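Local atomic coordinates of N-acetylglucosamine 2-epimerase (PDB entry 3GT5), a protein that probably works as an isomerase of the N-acylglucosamine 2-epimerase family, whose members epimerise or isomerise sugars. Residues Gly248-Trp253 with Arg274-Val279; Leu257-Arg262 with Cys383-Asn388; Gln312-Ala317 with Asp376-Gly381. All blocks are in the same frame, centred on the assembly; numbering follows the deposited sequence.

In the fold
Followed from the N terminus, the three contacts illustrate how an (α/α)6 barrel is tied together at short and long range. Contact 1 closes first, folding helix 269-284 back against helix 247-263 through a short connection. Contact 2 opens within that loop, at 257-262 of the same first helix, and closes only at 383-388, so the two cross. Contact 3, between 312-317 and 376-381, is nested inside the long loop that contact 2 closes, and shares with it helix 377-387. Together they join three inner helices, 247-263, 309-326 and 377-387, to one another and to an outer helix. Thr-251 and Ser-315 probably hydrogen-bond between contacts 1 and 3.

Contact 1: residues Gly248-Trp253 with Arg274-Val279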
loop_
_atom_site.group_PDB
_atom_site.type_symbol
_atom_site.label_atom_id
_atom_site.label_comp_id
_atom_site.label_asym_id
_atom_site.label_seq_id
_atom_site.Cartn_x
_atom_site.Cartn_y
_atom_site.Cartn_z
ATOM N N GLY A 248 -5.222 6.386 -7.935
ATOM C CA GLY A 248 -4.836 5.152 -7.249
ATOM C C GLY A 248 -5.204 5.184 -5.791
ATOM O O GLY A 248 -5.509 4.153 -5.208
ATOM N N HIS A 249 -5.130 6.360 -5.194
ATOM C CA HIS A 249 -5.554 6.482 -3.776
ATOM C C HIS A 249 -7.051 6.525 -3.604
ATOM O O HIS A 249 -7.559 6.079 -2.550
ATOM C CB HIS A 249 -4.817 7.650 -3.072
ATOM C CG HIS A 249 -3.377 7.387 -2.790
ATOM N ND1 HIS A 249 -2.463 8.401 -2.551
ATOM C CD2 HIS A 249 -2.662 6.238 -2.763
ATOM C CE1 HIS A 249 -1.273 7.879 -2.329
ATOM N NE2 HIS A 249 -1.360 6.565 -2.456
ATOM N N GLN A 250 -7.780 6.994 -4.620
ATOM C CA GLN A 250 -9.232 7.015 -4.551
ATOM C C GLN A 250 -9.731 5.564 -4.597
ATOM O O GLN A 250 -10.643 5.174 -3.849
ATOM C CB GLN A 250 -9.870 7.860 -5.662
ATOM C CG GLN A 250 -9.172 9.171 -5.920
ATOM C CD GLN A 250 -9.052 10.043 -4.699
ATOM O OE1 GLN A 250 -10.041 10.222 -3.974
ATOM N NE2 GLN A 250 -7.886 10.657 -4.508
ATOM N N THR A 251 -9.158 4.789 -5.530
ATOM C CA THR A 251 -9.556 3.388 -5.681
ATOM C C THR A 251 -9.082 2.543 -4.503
ATOM O O THR A 251 -9.801 1.642 -4.048
ATOM C CB THR A 251 -9.154 2.802 -7.023
ATOM O OG1 THR A 251 -7.718 2.729 -7.115
ATOM C CG2 THR A 251 -9.775 3.688 -8.170
ATOM N N GLU A 252 -7.887 2.835 -4.003
ATOM C CA GLU A 252 -7.392 2.150 -2.803
ATOM C C GLU A 252 -8.322 2.386 -1.634
ATOM O O GLU A 252 -8.607 1.455 -0.874
ATOM C CB GLU A 252 -5.991 2.626 -2.470
ATOM C CG GLU A 252 -5.307 1.903 -1.322
ATOM C CD GLU A 252 -3.780 2.058 -1.294
ATOM O OE1 GLU A 252 -3.151 2.786 -2.138
ATOM O OE2 GLU A 252 -3.147 1.452 -0.396
ATOM N N TRP A 253 -8.790 3.614 -1.455
ATOM C CA TRP A 253 -9.796 3.870 -0.404
ATOM C C TRP A 253 -11.101 3.101 -0.662
ATOM O O TRP A 253 -11.737 2.590 0.280
ATOM C CB TRP A 253 -10.078 5.366 -0.282
ATOM C CG TRP A 253 -9.219 6.065 0.692
ATOM C CD1 TRP A 253 -8.283 7.032 0.436
ATOM C CD2 TRP A 253 -9.191 5.843 2.106
ATOM N NE1 TRP A 253 -7.677 7.421 1.597
ATOM C CE2 TRP A 253 -8.234 6.729 2.645
ATOM C CE3 TRP A 253 -9.893 4.976 2.970
ATOM C CZ2 TRP A 253 -7.926 6.775 4.028
ATOM C CZ3 TRP A 253 -9.594 5.033 4.345
ATOM C CH2 TRP A 253 -8.645 5.937 4.853
ATOM N N ARG A 274 -18.204 3.779 -4.085
ATOM C CA ARG A 274 -18.638 3.915 -5.507
ATOM C C ARG A 274 -18.336 5.327 -6.034
ATOM O O ARG A 274 -17.850 5.486 -7.157
ATOM C CB ARG A 274 -20.133 3.578 -5.659
ATOM C CG ARG A 274 -20.457 2.131 -5.329
ATOM C CD ARG A 274 -21.880 1.763 -5.709
ATOM N NE ARG A 274 -22.035 1.852 -7.162
ATOM C CZ ARG A 274 -23.001 1.258 -7.870
ATOM N NH1 ARG A 274 -23.922 0.522 -7.262
ATOM N NH2 ARG A 274 -23.035 1.424 -9.193
ATOM N N SER A 275 -18.573 6.349 -5.218
ATOM C CA SER A 275 -18.315 7.746 -5.634
ATOM C C SER A 275 -16.820 7.962 -5.911
ATOM O O SER A 275 -16.440 8.630 -6.891
ATOM C CB SER A 275 -18.852 8.774 -4.607
ATOM O OG SER A 275 -18.013 8.894 -3.430
ATOM N N LEU A 276 -15.963 7.404 -5.048
ATOM C CA LEU A 276 -14.529 7.578 -5.215
ATOM C C LEU A 276 -14.019 6.858 -6.474
ATOM O O LEU A 276 -13.227 7.412 -7.281
ATOM C CB LEU A 276 -13.773 7.031 -3.997
ATOM C CG LEU A 276 -13.992 7.866 -2.713
ATOM C CD1 LEU A 276 -13.320 7.224 -1.469
ATOM C CD2 LEU A 276 -13.500 9.340 -2.884
ATOM N N PHE A 277 -14.449 5.611 -6.609
ATOM C CA PHE A 277 -13.969 4.774 -7.710
ATOM C C PHE A 277 -14.459 5.360 -9.069
ATOM O O PHE A 277 -13.646 5.537 -9.987
ATOM C CB PHE A 277 -14.434 3.346 -7.549
ATOM C CG PHE A 277 -14.004 2.433 -8.682
ATOM C CD1 PHE A 277 -12.912 1.616 -8.530
ATOM C CD2 PHE A 277 -14.685 2.407 -9.888
ATOM C CE1 PHE A 277 -12.470 0.776 -9.537
ATOM C CE2 PHE A 277 -14.248 1.554 -10.920
ATOM C CZ PHE A 277 -13.146 0.744 -10.733
ATOM N N ASP A 278 -15.744 5.683 -9.160
ATOM C CA ASP A 278 -16.386 6.041 -10.453
ATOM C C ASP A 278 -15.747 7.307 -10.979
ATOM O O ASP A 278 -15.376 7.377 -12.148
ATOM C CB ASP A 278 -17.909 6.251 -10.327
ATOM C CG ASP A 278 -18.688 4.971 -9.943
ATOM O OD1 ASP A 278 -18.130 3.841 -9.895
ATOM O OD2 ASP A 278 -19.898 5.132 -9.642
ATOM N N VAL A 279 -15.610 8.308 -10.122
ATOM C CA VAL A 279 -14.987 9.564 -10.515
ATOM C C VAL A 279 -13.521 9.399 -10.865
ATOM O O VAL A 279 -13.070 9.913 -11.912
ATOM C CB VAL A 279 -15.140 10.637 -9.413
ATOM C CG1 VAL A 279 -14.289 11.869 -9.740
ATOM C CG2 VAL A 279 -16.605 10.976 -9.263
#
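Leu-276 meets Gln-250 and Trp-253 across an antiparallel helix pair, and its side chain can be followed atom by atom. Leu-276 CB lies 3.6 Å from the backbone O of Gln-250, the tightest approach between the segments. With CG anti to the carbonyl carbon (chi1 -69°), the chain runs on toward helix 247-263 and its two methyls part company. Leu-276 CD1 packs 3.9 Å from CB of Trp-253, whose indole then leads away and bonds through NE1 to Gln-172. Leu-276 CD2 instead touches the amide tip of Gln-250, 3.7 Å from OE1; that oxygen is occupied by the backbone N of Val-217, while NE2 holds Gln-246 O. Beside this, Thr-251 brings its CG2 methyl obliquely to the ring of Phe-277, 3.8 Å from CD1, and its OG1 bonds with Ser-315 OG. The axes of segments 248-253 and 274-279 approach to 8.0 Å at 148°, as in a helical hairpin of an (α/α)6 barrel. Helix 192-211 adjoins Trp-253 and Leu-276, Leu-216 of a loop touches both Gln-250 and Leu-276, Leu-322 of helix 309-326 touches Phe-277, and Tyr-331 and Trp-334 of helix 329-346 meet the Phe-277 ring edge-to-face.

Contact 2: residues Leu257-Arg262 with Cys383-Asn388; sequences LLILDR and CHEVLN
Arg-262 and Glu-385 form a salt bridge in which two nitrogens converge on a single oxygen. Arg-262 NH2 donates to Glu-385 OE2 at 2.8 Å, nearly along the C-O axis of the acceptor; its NH1 reaches the same OE2 at 3.1 Å, on its syn side and through a more bent bond. The guanidinium thus comes end-on, with OE2 close to its plane, and the two flat groups are turned only 19° apart. A third donor completes the grip: Asn-388 ND2 lies 3.1 Å from Glu-385 OE2 and approaches from above the carboxylate plane, in a nearly straight bond of 171°. Three N-H groups on one oxygen would be expected to draw negative charge toward it. Glu-385 can present that oxygen because its chain bends at chi2 (52°), bringing the carboxylate nearer the opposite helix than its CB direction alone would. Asn-388 also lays its CB over one face of the guanidinium, its amide steeply inclined to that plane. Outward from the charges, Ile-259 extends its CD1 to 3.6 Å from Glu-385 OE1, a methyl against the carboxylate's other oxygen. Leu-321 of helix 309-326 touches both Ile-259 and Arg-262. The pairing thus spans from helix 247-263 past the intervening helix 309-326 to residues 383-388, a salt bridge between next-but-one inner helices of an (α/α)6 barrel.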
loop_
_atom_site.group_PDB
_atom_site.type_symbol
_atom_site.label_atom_id
_atom_site.label_comp_id
_atom_site.label_asym_id
_atom_site.label_seq_id
_atom_site.Cartn_x
_atom_site.Cartn_y
_atom_site.Cartn_z
ATOM N N LEU A 257 -12.753 0.710 2.086
ATOM C CA LEU A 257 -14.146 0.870 2.539
ATOM C C LEU A 257 -14.942 -0.425 2.336
ATOM O O LEU A 257 -15.836 -0.756 3.150
ATOM C CB LEU A 257 -14.839 1.997 1.766
ATOM C CG LEU A 257 -14.280 3.385 1.980
ATOM C CD1 LEU A 257 -15.012 4.429 1.085
ATOM C CD2 LEU A 257 -14.375 3.815 3.454
ATOM N N LEU A 258 -14.662 -1.154 1.255
ATOM C CA LEU A 258 -15.350 -2.430 1.010
ATOM C C LEU A 258 -14.832 -3.562 1.941
ATOM O O LEU A 258 -15.584 -4.479 2.270
ATOM C CB LEU A 258 -15.263 -2.865 -0.462
ATOM C CG LEU A 258 -16.384 -2.331 -1.364
ATOM C CD1 LEU A 258 -17.758 -3.057 -1.172
ATOM C CD2 LEU A 258 -16.571 -0.867 -1.204
ATOM N N ILE A 259 -13.604 -3.473 2.380
ATOM C CA ILE A 259 -13.097 -4.407 3.412
ATOM C C ILE A 259 -13.772 -4.043 4.751
ATOM O O ILE A 259 -14.225 -4.923 5.467
ATOM C CB ILE A 259 -11.582 -4.367 3.529
ATOM C CG1 ILE A 259 -10.938 -4.870 2.222
ATOM C CG2 ILE A 259 -11.113 -5.250 4.729
ATOM C CD1 ILE A 259 -9.444 -4.675 2.133
ATOM N N LEU A 260 -13.903 -2.757 5.047
ATOM C CA LEU A 260 -14.619 -2.357 6.263
ATOM C C LEU A 260 -16.054 -2.857 6.255
ATOM O O LEU A 260 -16.570 -3.290 7.293
ATOM C CB LEU A 260 -14.597 -0.856 6.449
ATOM C CG LEU A 260 -13.290 -0.316 7.019
ATOM C CD1 LEU A 260 -13.120 1.162 6.638
ATOM C CD2 LEU A 260 -13.235 -0.485 8.561
ATOM N N ASP A 261 -16.689 -2.823 5.077
ATOM C CA ASP A 261 -18.103 -3.204 4.915
ATOM C C ASP A 261 -18.339 -4.699 5.204
ATOM O O ASP A 261 -19.476 -5.141 5.505
ATOM C CB ASP A 261 -18.538 -2.841 3.501
ATOM C CG ASP A 261 -19.943 -3.299 3.156
ATOM O OD1 ASP A 261 -20.917 -2.652 3.585
ATOM O OD2 ASP A 261 -20.073 -4.301 2.394
ATOM N N ARG A 262 -17.301 -5.475 5.030
ATOM C CA ARG A 262 -17.274 -6.886 5.389
ATOM C C ARG A 262 -17.365 -7.126 6.910
ATOM O O ARG A 262 -17.954 -8.137 7.358
ATOM C CB ARG A 262 -16.007 -7.503 4.793
ATOM C CG ARG A 262 -16.014 -8.960 4.506
ATOM C CD ARG A 262 -14.584 -9.415 4.087
ATOM N NE ARG A 262 -14.278 -8.979 2.722
ATOM C CZ ARG A 262 -13.071 -8.785 2.189
ATOM N NH1 ARG A 262 -11.955 -8.943 2.880
ATOM N NH2 ARG A 262 -12.994 -8.400 0.928
ATOM N N CYS A 383 -4.076 -9.311 -5.682
ATOM C CA CYS A 383 -4.482 -10.677 -6.038
ATOM C C CYS A 383 -4.984 -11.433 -4.802
ATOM O O CYS A 383 -5.995 -12.133 -4.866
ATOM C CB CYS A 383 -3.342 -11.447 -6.692
ATOM S SG CYS A 383 -2.970 -10.761 -8.331
ATOM N N HIS A 384 -4.310 -11.275 -3.680
ATOM C CA HIS A 384 -4.768 -11.916 -2.435
ATOM C C HIS A 384 -6.131 -11.381 -2.055
ATOM O O HIS A 384 -6.998 -12.139 -1.586
ATOM C CB HIS A 384 -3.808 -11.687 -1.258
ATOM C CG HIS A 384 -2.494 -12.408 -1.366
ATOM N ND1 HIS A 384 -2.383 -13.782 -1.319
ATOM C CD2 HIS A 384 -1.227 -11.938 -1.466
ATOM C CE1 HIS A 384 -1.102 -14.128 -1.375
ATOM N NE2 HIS A 384 -0.379 -13.028 -1.492
ATOM N N GLU A 385 -6.344 -10.079 -2.242
ATOM C CA GLU A 385 -7.634 -9.495 -1.930
ATOM C C GLU A 385 -8.736 -10.046 -2.859
ATOM O O GLU A 385 -9.805 -10.367 -2.385
ATOM C CB GLU A 385 -7.634 -7.953 -1.994
ATOM C CG GLU A 385 -8.895 -7.327 -1.333
ATOM C CD GLU A 385 -9.125 -7.858 0.087
ATOM O OE1 GLU A 385 -8.179 -7.781 0.945
ATOM O OE2 GLU A 385 -10.243 -8.413 0.319
ATOM N N VAL A 386 -8.464 -10.171 -4.155
ATOM C CA VAL A 386 -9.479 -10.698 -5.071
ATOM C C VAL A 386 -9.785 -12.140 -4.717
ATOM O O VAL A 386 -10.954 -12.555 -4.828
ATOM C CB VAL A 386 -9.102 -10.572 -6.535
ATOM C CG1 VAL A 386 -10.257 -11.092 -7.449
ATOM C CG2 VAL A 386 -8.762 -9.099 -6.857
ATOM N N LEU A 387 -8.783 -12.873 -4.225
ATOM C CA LEU A 387 -9.003 -14.253 -3.780
ATOM C C LEU A 387 -10.014 -14.358 -2.618
ATOM O O LEU A 387 -10.620 -15.410 -2.445
ATOM C CB LEU A 387 -7.710 -14.966 -3.391
ATOM C CG LEU A 387 -6.894 -15.374 -4.641
ATOM C CD1 LEU A 387 -5.457 -15.719 -4.287
ATOM C CD2 LEU A 387 -7.624 -16.487 -5.507
ATOM N N ASN A 388 -10.201 -13.292 -1.856
ATOM C CA ASN A 388 -11.247 -13.266 -0.827
ATOM C C ASN A 388 -12.689 -13.233 -1.339
ATOM O O ASN A 388 -13.611 -13.460 -0.551
ATOM C CB ASN A 388 -11.049 -12.065 0.110
ATOM C CG ASN A 388 -9.872 -12.215 1.034
ATOM O OD1 ASN A 388 -9.462 -13.328 1.358
ATOM N ND2 ASN A 388 -9.303 -11.080 1.468
#

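Contact 3: residues Gln312-Ala317 with Asp376-Gly381; sequences QAESLA and DYHTMG
Helices 312-317 and 377-381 run side by side in nearly the same direction, their axes 24° apart and 8.6 Å distant at closest approach, with Ala-313 and Thr-379 in register. Such parallel neighbours make up the inner ring of the (α/α)6 barrel, the fold of the N-acylglucosamine 2-epimerase family, and this pair lies buried near the centre of the chain. The small side chain of Ala-313 is consistent with the close approach of the two backbones: its CB points at the other helix and sits 3.7 Å from the backbone O of His-378, with the CG2 methyl of Thr-379 alongside at 4.0 Å. One residue further on, Glu-314 supplies the polar half of the contact. Its chain bends at chi2 (-63°), turning the carboxylate toward the histidine, and Glu-314 OE2 accepts from His-378 ND1 at 2.8 Å. The oxygen lies almost in the imidazole plane, at the ring edge, whereas the carboxylate stands nearly upright to the ring and is met on its anti side. The other oxygen, OE1, forms a salt bridge with Lys-255 of helix 247-263, so both ends of the carboxylate are engaged, which should restrain its rotation. On the histidine side, Tyr-377 CE2 lies over the centre of one face of the His-378 ring. At the start of helix 377-387, Thr-379 OG1 donates to Asp-376 OD1 at 2.8 Å, and the same aspartate bonds through OD2 to Lys-374 and Tyr-22. Between the two helices a water bridges the backbone and the carboxylate: it donates to His-378 O at 2.9 Å and lies 2.5 Å from Glu-314 OE2, a separation so short that its exact value is doubtful.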
loop_
_atom_site.group_PDB
_atom_site.type_symbol
_atom_site.label_atom_id
_atom_site.label_comp_id
_atom_site.label_asym_id
_atom_site.label_seq_id
_atom_site.Cartn_x
_atom_site.Cartn_y
_atom_site.Cartn_z
ATOM N N GLN A 312 -2.841 0.635 -11.144
ATOM C CA GLN A 312 -3.632 -0.343 -11.826
ATOM C C GLN A 312 -4.083 -1.445 -10.850
ATOM O O GLN A 312 -5.221 -1.869 -10.898
ATOM C CB GLN A 312 -2.849 -0.948 -12.991
ATOM C CG GLN A 312 -1.943 -0.011 -13.778
ATOM C CD GLN A 312 -2.575 1.289 -14.249
ATOM O OE1 GLN A 312 -3.687 1.312 -14.760
ATOM N NE2 GLN A 312 -1.827 2.382 -14.118
ATOM N N ALA A 313 -3.167 -1.877 -9.995
ATOM C CA ALA A 313 -3.402 -3.011 -9.060
ATOM C C ALA A 313 -4.511 -2.654 -8.025
ATOM O O ALA A 313 -5.411 -3.421 -7.762
ATOM C CB ALA A 313 -2.064 -3.381 -8.374
ATOM N N GLU A 314 -4.398 -1.492 -7.410
ATOM C CA GLU A 314 -5.342 -1.095 -6.362
ATOM C C GLU A 314 -6.735 -0.940 -6.984
ATOM O O GLU A 314 -7.765 -1.256 -6.363
ATOM C CB GLU A 314 -4.923 0.218 -5.683
ATOM C CG GLU A 314 -3.681 0.096 -4.806
ATOM C CD GLU A 314 -3.851 -0.848 -3.599
ATOM O OE1 GLU A 314 -4.995 -1.003 -3.073
ATOM O OE2 GLU A 314 -2.847 -1.442 -3.155
ATOM N N SER A 315 -6.750 -0.456 -8.241
ATOM C CA SER A 315 -7.973 -0.225 -8.917
ATOM C C SER A 315 -8.686 -1.522 -9.293
ATOM O O SER A 315 -9.911 -1.612 -9.200
ATOM C CB SER A 315 -7.789 0.701 -10.122
ATOM O OG SER A 315 -7.282 1.950 -9.683
ATOM N N LEU A 316 -7.950 -2.523 -9.751
ATOM C CA LEU A 316 -8.609 -3.805 -10.062
ATOM C C LEU A 316 -9.073 -4.517 -8.805
ATOM O O LEU A 316 -10.087 -5.187 -8.827
ATOM C CB LEU A 316 -7.738 -4.695 -10.995
ATOM C CG LEU A 316 -6.416 -5.203 -10.520
ATOM C CD1 LEU A 316 -6.574 -6.462 -9.706
ATOM C CD2 LEU A 316 -5.366 -5.433 -11.690
ATOM N N ALA A 317 -8.382 -4.336 -7.676
ATOM C CA ALA A 317 -8.830 -4.961 -6.430
ATOM C C ALA A 317 -10.132 -4.302 -5.986
ATOM O O ALA A 317 -11.122 -5.000 -5.650
ATOM C CB ALA A 317 -7.719 -4.844 -5.337
ATOM N N ASP A 376 6.320 -5.424 -4.906
ATOM C CA ASP A 376 5.070 -6.004 -5.431
ATOM C C ASP A 376 4.062 -6.444 -4.340
ATOM O O ASP A 376 3.186 -7.286 -4.564
ATOM C CB ASP A 376 5.379 -7.135 -6.448
ATOM C CG ASP A 376 5.831 -6.574 -7.796
ATOM O OD1 ASP A 376 4.985 -6.470 -8.708
ATOM O OD2 ASP A 376 7.003 -6.206 -7.913
ATOM N N TYR A 377 4.208 -5.876 -3.151
ATOM C CA TYR A 377 3.148 -5.870 -2.137
ATOM C C TYR A 377 1.834 -5.379 -2.740
ATOM O O TYR A 377 0.786 -5.984 -2.515
ATOM C CB TYR A 377 3.594 -5.055 -0.872
ATOM C CG TYR A 377 2.514 -4.121 -0.309
ATOM C CD1 TYR A 377 1.620 -4.540 0.685
ATOM C CD2 TYR A 377 2.404 -2.854 -0.778
ATOM C CE1 TYR A 377 0.650 -3.660 1.209
ATOM C CE2 TYR A 377 1.467 -1.975 -0.295
ATOM C CZ TYR A 377 0.583 -2.369 0.675
ATOM O OH TYR A 377 -0.327 -1.419 1.080
ATOM N N HIS A 378 1.853 -4.331 -3.573
ATOM C CA HIS A 378 0.614 -3.846 -4.136
ATOM C C HIS A 378 0.007 -4.830 -5.135
ATOM O O HIS A 378 -1.230 -4.957 -5.177
ATOM C CB HIS A 378 0.774 -2.525 -4.901
ATOM C CG HIS A 378 0.905 -1.316 -4.052
ATOM N ND1 HIS A 378 -0.170 -0.718 -3.436
ATOM C CD2 HIS A 378 1.984 -0.549 -3.762
ATOM C CE1 HIS A 378 0.236 0.376 -2.815
ATOM N NE2 HIS A 378 1.540 0.497 -2.989
ATOM N N THR A 379 0.832 -5.501 -5.959
ATOM C CA THR A 379 0.266 -6.338 -7.007
ATOM C C THR A 379 -0.172 -7.708 -6.471
ATOM O O THR A 379 -1.276 -8.184 -6.741
ATOM C CB THR A 379 1.245 -6.457 -8.180
ATOM O OG1 THR A 379 2.449 -7.103 -7.734
ATOM C CG2 THR A 379 1.568 -5.073 -8.659
ATOM N N MET A 380 0.702 -8.349 -5.720
ATOM C CA MET A 380 0.334 -9.585 -5.019
ATOM C C MET A 380 -0.771 -9.365 -4.002
ATOM O O MET A 380 -1.699 -10.176 -3.912
ATOM C CB MET A 380 1.547 -10.224 -4.343
ATOM C CG MET A 380 2.579 -10.894 -5.318
ATOM S SD MET A 380 3.969 -11.825 -4.526
ATOM C CE MET A 380 4.900 -10.398 -3.868
ATOM N N GLY A 381 -0.704 -8.268 -3.271
ATOM C CA GLY A 381 -1.787 -7.885 -2.347
ATOM C C GLY A 381 -3.167 -7.729 -2.988
ATOM O O GLY A 381 -4.179 -8.131 -2.413
HETATM O O HOH W 1 -3.326 -3.863 -3.461
#